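Local coordinates for chorismate synthase (Aquifex aeolicus, PDB 1Q1L), which catalyses the last step of chorismate biosynthesis, eliminating phosphate from 5-enolpyruvylshikimate-3-phosphate with reduced FMN as cofactor, at residues A[162-166]-A[364-368]; A[187-191]-A[233-237]; A[299-305]-A[313-318]. All coordinates share one frame; numbering follows the deposited sequence. Where two conformers were deposited one is given.

Contact 1. Residues A[162-166]-A[364-368]; sequences KIGSF and EAMLA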
ATOM      1  N   LYS A 162      12.634 -24.764   3.647  0.50 32.87           N
ATOM      2  CA  LYS A 162      13.814 -24.491   4.579  0.50 32.88           C
ATOM      3  C   LYS A 162      14.739 -23.252   4.052  0.50 32.99           C
ATOM      4  O   LYS A 162      15.092 -23.149   2.793  0.50 32.44           O
ATOM      5  CB  LYS A 162      14.760 -25.909   4.772  0.50 36.65           C
ATOM      6  CG  LYS A 162      13.808 -27.384   5.306  0.50 41.73           C
ATOM      7  CD  LYS A 162      14.830 -28.921   5.266  0.50 43.93           C
ATOM      8  CE  LYS A 162      13.807 -30.434   5.534  0.50 47.26           C
ATOM      9  NZ  LYS A 162      12.507 -30.568   4.422  0.50 52.35           N
ATOM     10  N   ILE A 163      15.106 -22.379   4.980  1.00 30.80           N
ATOM     11  CA  ILE A 163      15.931 -21.242   4.652  1.00 31.26           C
ATOM     12  C   ILE A 163      17.226 -21.373   5.437  1.00 30.72           C
ATOM     13  O   ILE A 163      17.220 -21.779   6.597  1.00 32.37           O
ATOM     14  CB  ILE A 163      15.188 -19.932   4.982  1.00 29.46           C
ATOM     15  CG1 ILE A 163      14.025 -19.773   3.988  1.00 33.01           C
ATOM     16  CG2 ILE A 163      16.142 -18.769   4.949  1.00 25.19           C
ATOM     17  CD1 ILE A 163      13.299 -18.467   4.062  1.00 35.60           C
ATOM     18  N   GLY A 164      18.341 -21.062   4.788  1.00 29.56           N
ATOM     19  CA  GLY A 164      19.621 -21.158   5.455  1.00 26.49           C
ATOM     20  C   GLY A 164      20.608 -20.260   4.763  1.00 26.96           C
ATOM     21  O   GLY A 164      20.258 -19.613   3.773  1.00 27.30           O
ATOM     22  N   SER A 165      21.840 -20.228   5.265  1.00 26.62           N
ATOM     23  CA  SER A 165      22.873 -19.389   4.681  1.00 26.72           C
ATOM     24  C   SER A 165      24.255 -19.750   5.214  1.00 27.47           C
ATOM     25  O   SER A 165      24.408 -20.632   6.058  1.00 26.99           O
ATOM     26  CB  SER A 165      22.592 -17.918   4.993  1.00 25.23           C
ATOM     27  OG  SER A 165      22.715 -17.669   6.383  1.00 22.96           O
ATOM     28  N   PHE A 166      25.260 -19.050   4.710  1.00 28.43           N
ATOM     29  CA  PHE A 166      26.637 -19.272   5.136  1.00 31.02           C
ATOM     30  C   PHE A 166      27.526 -18.218   4.510  1.00 30.24           C
ATOM     31  O   PHE A 166      27.237 -17.723   3.422  1.00 32.91           O
ATOM     32  CB  PHE A 166      27.100 -20.683   4.739  1.00 29.68           C
ATOM     33  CG  PHE A 166      26.788 -21.048   3.320  1.00 28.93           C
ATOM     34  CD1 PHE A 166      27.578 -20.583   2.275  1.00 31.53           C
ATOM     35  CD2 PHE A 166      25.676 -21.827   3.024  1.00 29.83           C
ATOM     36  CE1 PHE A 166      27.258 -20.889   0.953  1.00 30.47           C
ATOM     37  CE2 PHE A 166      25.348 -22.136   1.708  1.00 29.09           C
ATOM     38  CZ  PHE A 166      26.140 -21.667   0.675  1.00 30.87           C
ATOM     39  N   GLU A 364      18.694 -14.332   6.203  1.00 24.97           N
ATOM     40  CA  GLU A 364      17.778 -15.459   6.231  1.00 25.16           C
ATOM     41  C   GLU A 364      16.396 -14.951   6.630  1.00 26.71           C
ATOM     42  O   GLU A 364      15.384 -15.357   6.068  1.00 26.84           O
ATOM     43  CB  GLU A 364      18.237 -16.498   7.252  1.00 26.93           C
ATOM     44  CG  GLU A 364      19.527 -17.218   6.922  1.00 28.78           C
ATOM     45  CD  GLU A 364      19.971 -18.131   8.058  1.00 33.41           C
ATOM     46  OE1 GLU A 364      19.118 -18.474   8.912  1.00 30.69           O
ATOM     47  OE2 GLU A 364      21.166 -18.507   8.090  1.00 32.10           O
ATOM     48  N   ALA A 365      16.369 -14.065   7.616  1.00 27.87           N
ATOM     49  CA  ALA A 365      15.118 -13.487   8.097  1.00 27.83           C
ATOM     50  C   ALA A 365      14.392 -12.728   6.985  1.00 25.84           C
ATOM     51  O   ALA A 365      13.186 -12.877   6.811  1.00 26.72           O
ATOM     52  CB  ALA A 365      15.404 -12.555   9.266  1.00 20.43           C
HETATM   53  N   MSE A 366      15.128 -11.912   6.238  1.00 27.08           N
HETATM   54  CA  MSE A 366      14.532 -11.129   5.153  1.00 29.07           C
HETATM   55  C   MSE A 366      13.973 -12.020   4.046  1.00 27.73           C
HETATM   56  O   MSE A 366      12.883 -11.770   3.519  1.00 28.12           O
HETATM   57  CB  MSE A 366      15.559 -10.147   4.580  1.00 31.44           C
HETATM   58  CG  MSE A 366      16.025  -9.089   5.577  1.00 33.50           C
HETATM   59 SE   MSE A 366      14.552  -8.211   6.515  1.00 38.34          SE
HETATM   60  CE  MSE A 366      13.657  -7.440   4.991  1.00 33.86           C
ATOM     61  N   LEU A 367      14.715 -13.065   3.696  1.00 25.76           N
ATOM     62  CA  LEU A 367      14.269 -13.992   2.672  1.00 23.91           C
ATOM     63  C   LEU A 367      13.016 -14.742   3.125  1.00 24.67           C
ATOM     64  O   LEU A 367      12.125 -15.000   2.326  1.00 23.16           O
ATOM     65  CB  LEU A 367      15.369 -15.000   2.334  1.00 22.89           C
ATOM     66  CG  LEU A 367      14.943 -16.007   1.259  1.00 25.19           C
ATOM     67  CD1 LEU A 367      14.558 -15.248  -0.018  1.00 24.86           C
ATOM     68  CD2 LEU A 367      16.084 -16.993   0.971  1.00 26.53           C
ATOM     69  N   ALA A 368      12.955 -15.101   4.405  1.00 21.40           N
ATOM     70  CA  ALA A 368      11.799 -15.817   4.929  1.00 24.65           C
ATOM     71  C   ALA A 368      10.551 -14.927   4.893  1.00 24.02           C
ATOM     72  O   ALA A 368       9.442 -15.402   4.654  1.00 26.99           O
ATOM     73  CB  ALA A 368      12.076 -16.287   6.361  1.00 23.41           C
TER

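Contact 2. Residues A[187-191]-A[233-237]; sequences PEKLL and VFALN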
ATOM      1  N   PRO A 187      20.260 -29.143  -3.221  1.00 35.50           N
ATOM      2  CA  PRO A 187      19.642 -28.942  -1.904  1.00 37.56           C
ATOM      3  C   PRO A 187      20.458 -29.559  -0.764  1.00 39.18           C
ATOM      4  O   PRO A 187      20.714 -28.909   0.251  1.00 40.49           O
ATOM      5  CB  PRO A 187      18.276 -29.604  -2.063  1.00 35.94           C
ATOM      6  CG  PRO A 187      17.952 -29.338  -3.493  1.00 36.98           C
ATOM      7  CD  PRO A 187      19.267 -29.647  -4.188  1.00 35.85           C
ATOM      8  N   GLU A 188      20.867 -30.811  -0.937  1.00 40.21           N
ATOM      9  CA  GLU A 188      21.649 -31.511   0.077  1.00 39.91           C
ATOM     10  C   GLU A 188      22.935 -30.764   0.413  1.00 37.88           C
ATOM     11  O   GLU A 188      23.294 -30.632   1.583  1.00 39.85           O
ATOM     12  CB  GLU A 188      21.986 -32.932  -0.394  1.00 43.38           C
ATOM     13  CG  GLU A 188      20.777 -33.831  -0.615  1.00 46.76           C
ATOM     14  CD  GLU A 188      19.857 -33.333  -1.717  1.00 50.01           C
ATOM     15  OE1 GLU A 188      20.355 -33.054  -2.831  1.00 52.18           O
ATOM     16  OE2 GLU A 188      18.634 -33.227  -1.475  1.00 53.08           O
ATOM     17  N   LYS A 189      23.635 -30.278  -0.606  1.00 37.20           N
ATOM     18  CA  LYS A 189      24.878 -29.538  -0.375  1.00 38.29           C
ATOM     19  C   LYS A 189      24.619 -28.230   0.369  1.00 36.18           C
ATOM     20  O   LYS A 189      25.268 -27.932   1.375  1.00 35.87           O
ATOM     21  CB  LYS A 189      25.581 -29.223  -1.700  1.00 40.06           C
ATOM     22  CG  LYS A 189      26.469 -30.326  -2.232  1.00 43.81           C
ATOM     23  CD  LYS A 189      27.274 -29.829  -3.427  1.00 48.17           C
ATOM     24  CE  LYS A 189      28.255 -30.881  -3.929  1.00 51.37           C
ATOM     25  NZ  LYS A 189      29.095 -30.360  -5.048  1.00 53.38           N
ATOM     26  N   LEU A 190      23.680 -27.444  -0.147  1.00 35.00           N
ATOM     27  CA  LEU A 190      23.324 -26.166   0.467  1.00 32.20           C
ATOM     28  C   LEU A 190      23.003 -26.382   1.943  1.00 31.78           C
ATOM     29  O   LEU A 190      23.566 -25.724   2.819  1.00 30.08           O
ATOM     30  CB  LEU A 190      22.117 -25.559  -0.260  1.00 30.76           C
ATOM     31  CG  LEU A 190      22.420 -25.063  -1.685  1.00 29.45           C
ATOM     32  CD1 LEU A 190      21.137 -24.804  -2.452  1.00 28.81           C
ATOM     33  CD2 LEU A 190      23.257 -23.801  -1.602  1.00 27.56           C
ATOM     34  N   LEU A 191      22.105 -27.323   2.211  1.00 34.44           N
ATOM     35  CA  LEU A 191      21.716 -27.616   3.586  1.00 37.29           C
ATOM     36  C   LEU A 191      22.951 -28.016   4.376  1.00 37.90           C
ATOM     37  O   LEU A 191      23.109 -27.645   5.541  1.00 39.16           O
ATOM     38  CB  LEU A 191      20.679 -28.743   3.620  1.00 37.46           C
ATOM     39  CG  LEU A 191      20.011 -28.977   4.983  1.00 41.92           C
ATOM     40  CD1 LEU A 191      19.384 -27.677   5.471  1.00 41.47           C
ATOM     41  CD2 LEU A 191      18.956 -30.073   4.878  1.00 40.16           C
ATOM     42  N   VAL A 233      22.392 -16.777   0.776  1.00 27.57           N
ATOM     43  CA  VAL A 233      21.198 -17.191   1.495  1.00 25.81           C
ATOM     44  C   VAL A 233      20.399 -18.032   0.529  1.00 25.39           C
ATOM     45  O   VAL A 233      20.306 -17.699  -0.649  1.00 25.74           O
ATOM     46  CB  VAL A 233      20.330 -15.975   1.908  1.00 27.69           C
ATOM     47  CG1 VAL A 233      19.204 -16.428   2.835  1.00 26.52           C
ATOM     48  CG2 VAL A 233      21.186 -14.936   2.573  1.00 27.87           C
ATOM     49  N   PHE A 234      19.820 -19.120   1.013  1.00 24.66           N
ATOM     50  CA  PHE A 234      19.040 -19.977   0.140  1.00 24.92           C
ATOM     51  C   PHE A 234      17.751 -20.409   0.810  1.00 26.21           C
ATOM     52  O   PHE A 234      17.611 -20.334   2.036  1.00 26.53           O
ATOM     53  CB  PHE A 234      19.854 -21.220  -0.238  1.00 25.07           C
ATOM     54  CG  PHE A 234      20.125 -22.139   0.920  1.00 26.81           C
ATOM     55  CD1 PHE A 234      19.186 -23.085   1.307  1.00 25.59           C
ATOM     56  CD2 PHE A 234      21.299 -22.024   1.657  1.00 25.53           C
ATOM     57  CE1 PHE A 234      19.412 -23.904   2.416  1.00 26.18           C
ATOM     58  CE2 PHE A 234      21.529 -22.832   2.758  1.00 24.09           C
ATOM     59  CZ  PHE A 234      20.583 -23.776   3.139  1.00 27.26           C
ATOM     60  N   ALA A 235      16.812 -20.856  -0.013  1.00 24.90           N
ATOM     61  CA  ALA A 235      15.530 -21.366   0.451  1.00 26.36           C
ATOM     62  C   ALA A 235      15.286 -22.611  -0.384  1.00 27.55           C
ATOM     63  O   ALA A 235      15.397 -22.569  -1.612  1.00 25.03           O
ATOM     64  CB  ALA A 235      14.423 -20.342   0.217  1.00 21.80           C
ATOM     65  N   LEU A 236      14.967 -23.718   0.282  1.00 27.80           N
ATOM     66  CA  LEU A 236      14.728 -24.984  -0.398  1.00 30.05           C
ATOM     67  C   LEU A 236      13.256 -25.380  -0.422  1.00 32.65           C
ATOM     68  O   LEU A 236      12.493 -25.036   0.481  1.00 29.83           O
ATOM     69  CB  LEU A 236      15.526 -26.103   0.278  1.00 30.89           C
ATOM     70  CG  LEU A 236      17.036 -25.891   0.416  1.00 33.23           C
ATOM     71  CD1 LEU A 236      17.673 -27.089   1.092  1.00 33.58           C
ATOM     72  CD2 LEU A 236      17.639 -25.670  -0.960  1.00 31.94           C
ATOM     73  N   ASN A 237      12.881 -26.107  -1.473  1.00 32.92           N
ATOM     74  CA  ASN A 237      11.524 -26.611  -1.663  1.00 32.98           C
ATOM     75  C   ASN A 237      10.460 -25.555  -1.920  1.00 33.29           C
ATOM     76  O   ASN A 237       9.295 -25.734  -1.560  1.00 31.29           O
ATOM     77  CB  ASN A 237      11.114 -27.473  -0.468  1.00 35.14           C
ATOM     78  CG  ASN A 237      12.053 -28.647  -0.258  1.00 35.45           C
ATOM     79  OD1 ASN A 237      12.352 -29.382  -1.195  1.00 34.45           O
ATOM     80  ND2 ASN A 237      12.521 -28.827   0.976  1.00 35.67           N
TER

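Contact 3. Residues A[299-305]-A[313-318]; sequences RHSNNLG and NGMPIV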
ATOM      1  N   ARG A 299      15.118 -28.259 -13.299  1.00 35.82           N
ATOM      2  CA  ARG A 299      16.281 -27.791 -14.057  1.00 37.95           C
ATOM      3  C   ARG A 299      17.508 -28.629 -13.708  1.00 37.55           C
ATOM      4  O   ARG A 299      17.589 -29.175 -12.610  1.00 34.98           O
ATOM      5  CB  ARG A 299      16.551 -26.312 -13.742  1.00 37.85           C
ATOM      6  CG  ARG A 299      15.345 -25.390 -13.943  1.00 40.87           C
ATOM      7  CD  ARG A 299      14.949 -25.258 -15.408  1.00 43.76           C
ATOM      8  NE  ARG A 299      13.859 -24.301 -15.602  1.00 48.25           N
ATOM      9  CZ  ARG A 299      12.615 -24.476 -15.159  1.00 51.63           C
ATOM     10  NH1 ARG A 299      12.289 -25.576 -14.492  1.00 54.04           N
ATOM     11  NH2 ARG A 299      11.691 -23.550 -15.382  1.00 52.32           N
ATOM     12  N   HIS A 300      18.459 -28.721 -14.635  1.00 38.01           N
ATOM     13  CA  HIS A 300      19.669 -29.510 -14.410  1.00 38.73           C
ATOM     14  C   HIS A 300      20.807 -28.736 -13.750  1.00 38.18           C
ATOM     15  O   HIS A 300      21.810 -29.319 -13.333  1.00 39.02           O
ATOM     16  CB  HIS A 300      20.133 -30.136 -15.727  1.00 38.67           C
ATOM     17  CG  HIS A 300      19.215 -31.207 -16.230  1.00 39.60           C
ATOM     18  ND1 HIS A 300      19.015 -32.391 -15.552  1.00 41.45           N
ATOM     19  CD2 HIS A 300      18.402 -31.252 -17.313  1.00 39.55           C
ATOM     20  CE1 HIS A 300      18.117 -33.118 -16.193  1.00 41.06           C
ATOM     21  NE2 HIS A 300      17.729 -32.448 -17.264  1.00 40.82           N
ATOM     22  N   SER A 301      20.648 -27.419 -13.668  1.00 36.37           N
ATOM     23  CA  SER A 301      21.620 -26.548 -13.017  1.00 34.23           C
ATOM     24  C   SER A 301      20.803 -25.381 -12.462  1.00 34.60           C
ATOM     25  O   SER A 301      19.612 -25.269 -12.759  1.00 33.18           O
ATOM     26  CB  SER A 301      22.675 -26.051 -14.006  1.00 33.57           C
ATOM     27  OG  SER A 301      22.074 -25.383 -15.095  1.00 31.43           O
ATOM     28  N   ASN A 302      21.425 -24.514 -11.668  1.00 33.16           N
ATOM     29  CA  ASN A 302      20.680 -23.407 -11.082  1.00 33.56           C
ATOM     30  C   ASN A 302      21.448 -22.090 -11.046  1.00 32.90           C
ATOM     31  O   ASN A 302      21.604 -21.476  -9.989  1.00 34.69           O
ATOM     32  CB  ASN A 302      20.221 -23.802  -9.671  1.00 30.16           C
ATOM     33  CG  ASN A 302      19.168 -22.863  -9.110  1.00 29.97           C
ATOM     34  OD1 ASN A 302      18.389 -22.266  -9.851  1.00 26.69           O
ATOM     35  ND2 ASN A 302      19.127 -22.748  -7.788  1.00 23.80           N
ATOM     36  N   ASN A 303      21.915 -21.660 -12.212  1.00 30.96           N
ATOM     37  CA  ASN A 303      22.653 -20.412 -12.325  1.00 31.55           C
ATOM     38  C   ASN A 303      21.714 -19.227 -12.171  1.00 31.11           C
ATOM     39  O   ASN A 303      22.159 -18.113 -11.902  1.00 32.76           O
ATOM     40  CB  ASN A 303      23.354 -20.329 -13.680  1.00 32.03           C
ATOM     41  CG  ASN A 303      24.349 -21.443 -13.878  1.00 33.17           C
ATOM     42  OD1 ASN A 303      25.253 -21.628 -13.066  1.00 32.31           O
ATOM     43  ND2 ASN A 303      24.186 -22.197 -14.958  1.00 32.95           N
ATOM     44  N   LEU A 304      20.417 -19.477 -12.336  1.00 31.78           N
ATOM     45  CA  LEU A 304      19.407 -18.428 -12.210  1.00 31.93           C
ATOM     46  C   LEU A 304      19.019 -18.153 -10.759  1.00 30.88           C
ATOM     47  O   LEU A 304      18.326 -17.179 -10.470  1.00 31.84           O
ATOM     48  CB  LEU A 304      18.155 -18.806 -13.000  1.00 32.26           C
ATOM     49  CG  LEU A 304      18.301 -18.859 -14.519  1.00 34.90           C
ATOM     50  CD1 LEU A 304      17.009 -19.345 -15.141  1.00 36.14           C
ATOM     51  CD2 LEU A 304      18.661 -17.481 -15.034  1.00 35.61           C
ATOM     52  N   GLY A 305      19.447 -19.020  -9.853  1.00 27.87           N
ATOM     53  CA  GLY A 305      19.133 -18.826  -8.450  1.00 27.07           C
ATOM     54  C   GLY A 305      17.673 -19.056  -8.092  1.00 26.61           C
ATOM     55  O   GLY A 305      17.142 -18.390  -7.208  1.00 24.90           O
ATOM     56  N   ASN A 313      11.292 -20.731  -9.665  1.00 30.46           N
ATOM     57  CA  ASN A 313      11.575 -21.917 -10.490  1.00 33.46           C
ATOM     58  C   ASN A 313      11.222 -23.296  -9.962  1.00 30.57           C
ATOM     59  O   ASN A 313      10.981 -24.224 -10.730  1.00 31.05           O
ATOM     60  CB  ASN A 313      13.082 -21.970 -10.796  1.00 31.34           C
ATOM     61  CG  ASN A 313      13.378 -21.711 -12.228  1.00 37.79           C
ATOM     62  OD1 ASN A 313      14.536 -21.686 -12.646  1.00 37.66           O
ATOM     63  ND2 ASN A 313      12.326 -21.514 -13.010  1.00 40.60           N
ATOM     64  N   GLY A 314      11.245 -23.443  -8.652  1.00 30.33           N
ATOM     65  CA  GLY A 314      11.006 -24.741  -8.076  1.00 28.45           C
ATOM     66  C   GLY A 314      12.397 -25.170  -7.668  1.00 29.53           C
ATOM     67  O   GLY A 314      12.557 -26.035  -6.820  1.00 33.28           O
HETATM   68  N   MSE A 315      13.411 -24.559  -8.283  1.00 28.11           N
HETATM   69  CA  MSE A 315      14.795 -24.854  -7.940  1.00 29.63           C
HETATM   70  C   MSE A 315      15.095 -24.049  -6.677  1.00 30.96           C
HETATM   71  O   MSE A 315      14.313 -23.174  -6.291  1.00 32.42           O
HETATM   72  CB  MSE A 315      15.749 -24.431  -9.067  1.00 27.50           C
HETATM   73  CG  MSE A 315      15.630 -25.272 -10.345  1.00 31.03           C
HETATM   74 SE   MSE A 315      15.905 -27.175 -10.017  1.00 38.55          SE
HETATM   75  CE  MSE A 315      17.837 -27.171  -9.900  1.00 30.53           C
ATOM     76  N   PRO A 316      16.221 -24.334  -6.012  1.00 28.72           N
ATOM     77  CA  PRO A 316      16.546 -23.588  -4.794  1.00 30.10           C
ATOM     78  C   PRO A 316      16.696 -22.100  -5.072  1.00 30.35           C
ATOM     79  O   PRO A 316      17.269 -21.704  -6.097  1.00 30.39           O
ATOM     80  CB  PRO A 316      17.874 -24.206  -4.350  1.00 28.85           C
ATOM     81  CG  PRO A 316      17.807 -25.598  -4.902  1.00 29.14           C
ATOM     82  CD  PRO A 316      17.224 -25.381  -6.271  1.00 28.93           C
ATOM     83  N   ILE A 317      16.166 -21.276  -4.174  1.00 27.82           N
ATOM     84  CA  ILE A 317      16.310 -19.831  -4.323  1.00 28.22           C
ATOM     85  C   ILE A 317      17.691 -19.536  -3.759  1.00 26.93           C
ATOM     86  O   ILE A 317      18.007 -19.931  -2.634  1.00 26.13           O
ATOM     87  CB  ILE A 317      15.275 -19.048  -3.492  1.00 27.99           C
ATOM     88  CG1 ILE A 317      13.860 -19.465  -3.889  1.00 28.93           C
ATOM     89  CG2 ILE A 317      15.494 -17.555  -3.682  1.00 28.65           C
ATOM     90  CD1 ILE A 317      13.551 -19.296  -5.361  1.00 29.43           C
ATOM     91  N   VAL A 318      18.523 -18.858  -4.534  1.00 25.31           N
ATOM     92  CA  VAL A 318      19.869 -18.558  -4.069  1.00 24.60           C
ATOM     93  C   VAL A 318      20.182 -17.100  -4.281  1.00 23.73           C
ATOM     94  O   VAL A 318      20.107 -16.593  -5.401  1.00 25.27           O
ATOM     95  CB  VAL A 318      20.914 -19.413  -4.799  1.00 24.74           C
ATOM     96  CG1 VAL A 318      22.326 -19.033  -4.335  1.00 25.47           C
ATOM     97  CG2 VAL A 318      20.645 -20.880  -4.535  1.00 25.49           C
TER
HETATM   98  O   HOH W   1       9.602 -24.829 -13.816  1.00 63.04           O
HETATM   99  O   HOH W   2      17.135 -22.508 -12.148  1.00 28.96           O

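Contact 1. Residues A[162-166]-A[364-368]
Gly164 and Glu364 mark the nearest backbone approach of strand 162-166 and helix 364-368, with CA atoms 6.0 Å apart. The short axes come within 8.3 Å at 151°, a nearly antiparallel helix-on-sheet layer of the beta-alpha-beta sandwich. Strand alternation turns Ile163 and Ser165 toward the helix, while Gly164 between them only brings its backbone near Glu364 OE2.

Ile163 provides the apolar half. Its two branches are divided between two turns of the helix: CG2 lies 3.9 Å from Glu364 CB, while Ile163 CD1 runs on to Leu367 CG, 4.1 Å away, and to Ala368, where the modelled carbons are too close for their exact spacing to be trusted. The Ile163 and Glu364 side chains pass alongside each other, heading opposite ways.

Glu364 provides the polar half. With CG anti to its carbonyl carbon (chi1 -67°) and the chain extended beyond, its carboxylate is carried over to the strand. OE1 forms salt bridges with Lys153 and Arg46; two cations thus pair with OE1 of this buried acid and would be expected to favour its ionised form. OE2 turns to Ser165. The OG to OE2 separation of 2.5 Å is assigned as a hydrogen bond but is doubtfully short, since Ser165 OG is crowded; Ser165 N, 3.4 Å from Glu364 OE2, is poorly angled for a bond.

Contact 2. Residues A[187-191]-A[233-237]
Leu190 and Phe234 meet where helix 187-191 lies over strand 233-236, a helix packed on the face of the sheet turned away from helix 356-379. The short axes approach to 9.6 Å at 133°, and this is an apolar interface. Alternation along the strand fixes the sides: Phe234 and Leu236 point toward this helix, whereas Ala235 points away and packs on Leu367 and Leu371 of helix 356-379.

The aromatic interaction is a CH-pi contact. Leu190 CB stands 3.9 Å from the centroid of the Phe234 ring and only 1° off its normal, so the methylene is centred over one face, about equally far from the ring carbons. Phe234 CG sits between its backbone N and carbonyl carbon (chi1 67°), a rotamer that lifts the ring off the strand and toward the helix backbone. There Leu190 O comes 3.5 Å from Phe234 CE2, a van der Waals approach to a ring carbon.

The aliphatic contacts centre on Leu236, whose two methyls divide the work. CD2 meets the tip of Leu190, 3.9 Å from its CD1, the two side chains crossing at a slant. CD1 touches Pro187 CB at 4.1 Å and reaches Leu191 CB at 4.3 Å, so it nestles into the first turn of the helix. Pro316, in the loop just before strand 317-323, packs against both Leu190 and Leu236.

A further contact is of methyl with carbonyl: Leu236 CD1 lies 3.6 Å from Pro187 O, which also accepts the helical bond from Leu191 N at 2.9 Å.

Contact 3. Residues A[299-305]-A[313-318]
Asn302 opens a type I beta turn, Asn302 to Gly305, and its side chain ties that turn to the segment leading into strand 317-323. CG is anti to the backbone N (chi1 -166°), which swings the amide toward residues 315-316. CB lies 4.1 Å from Met315 CE, and CG passes 3.8 Å from Met315 CB. The amide then parts. OD1 lies 3.5 Å from Met315 CB and accepts from Gly306 N, just beyond the turn; a water sits near it and Asn313 OD1. ND2 donates to Pro316 O at 2.7 Å with an N-H...O angle of 155°; the acceptor is nearly within the amide plane, and Phe184 O takes a further bond. A leucine here would probably leave Pro316 O, Phe184 O and Gly306 N without these mates, weakening the tie between turn and strand.

Met315, a selenomethionine, folds back against Arg299, its CG 3.6 Å from Arg299 CG. Beyond it the guanidinium, salt-bridged through NE to Glu308, has the Asn313 amide over one face, offset toward the rim, their planes 52° apart; Arg299 NH2 and Asn313 ND2, both donors, do not bond. At the turn's last residue, Val318 N donates to Gly305 O at 3.0 Å.

Overall arrangement
All three contacts involve the antiparallel sheet in which strands 162-170, 229-236 and 317-323 lie side by side in that order. Contacts 1 and 2 have centres about 10 Å apart, as do contacts 2 and 3, while contacts 1 and 3 are about 16 Å apart. Backbone pairing links the first two through Gly164 O and Phe234 N (2.8 Å), and the last two through Ala235 O and Ile317 N (3.0 Å). Helices 356-379 and 187-197 lie on opposite faces of this sheet. Along the chain contact 2 closes before contact 3 opens, and both are nested within the span closed by contact 1. Contact 1 lies about 3 Å from the chain's centre; contact 3 is a short-range closure further out, joined to the others through the sheet.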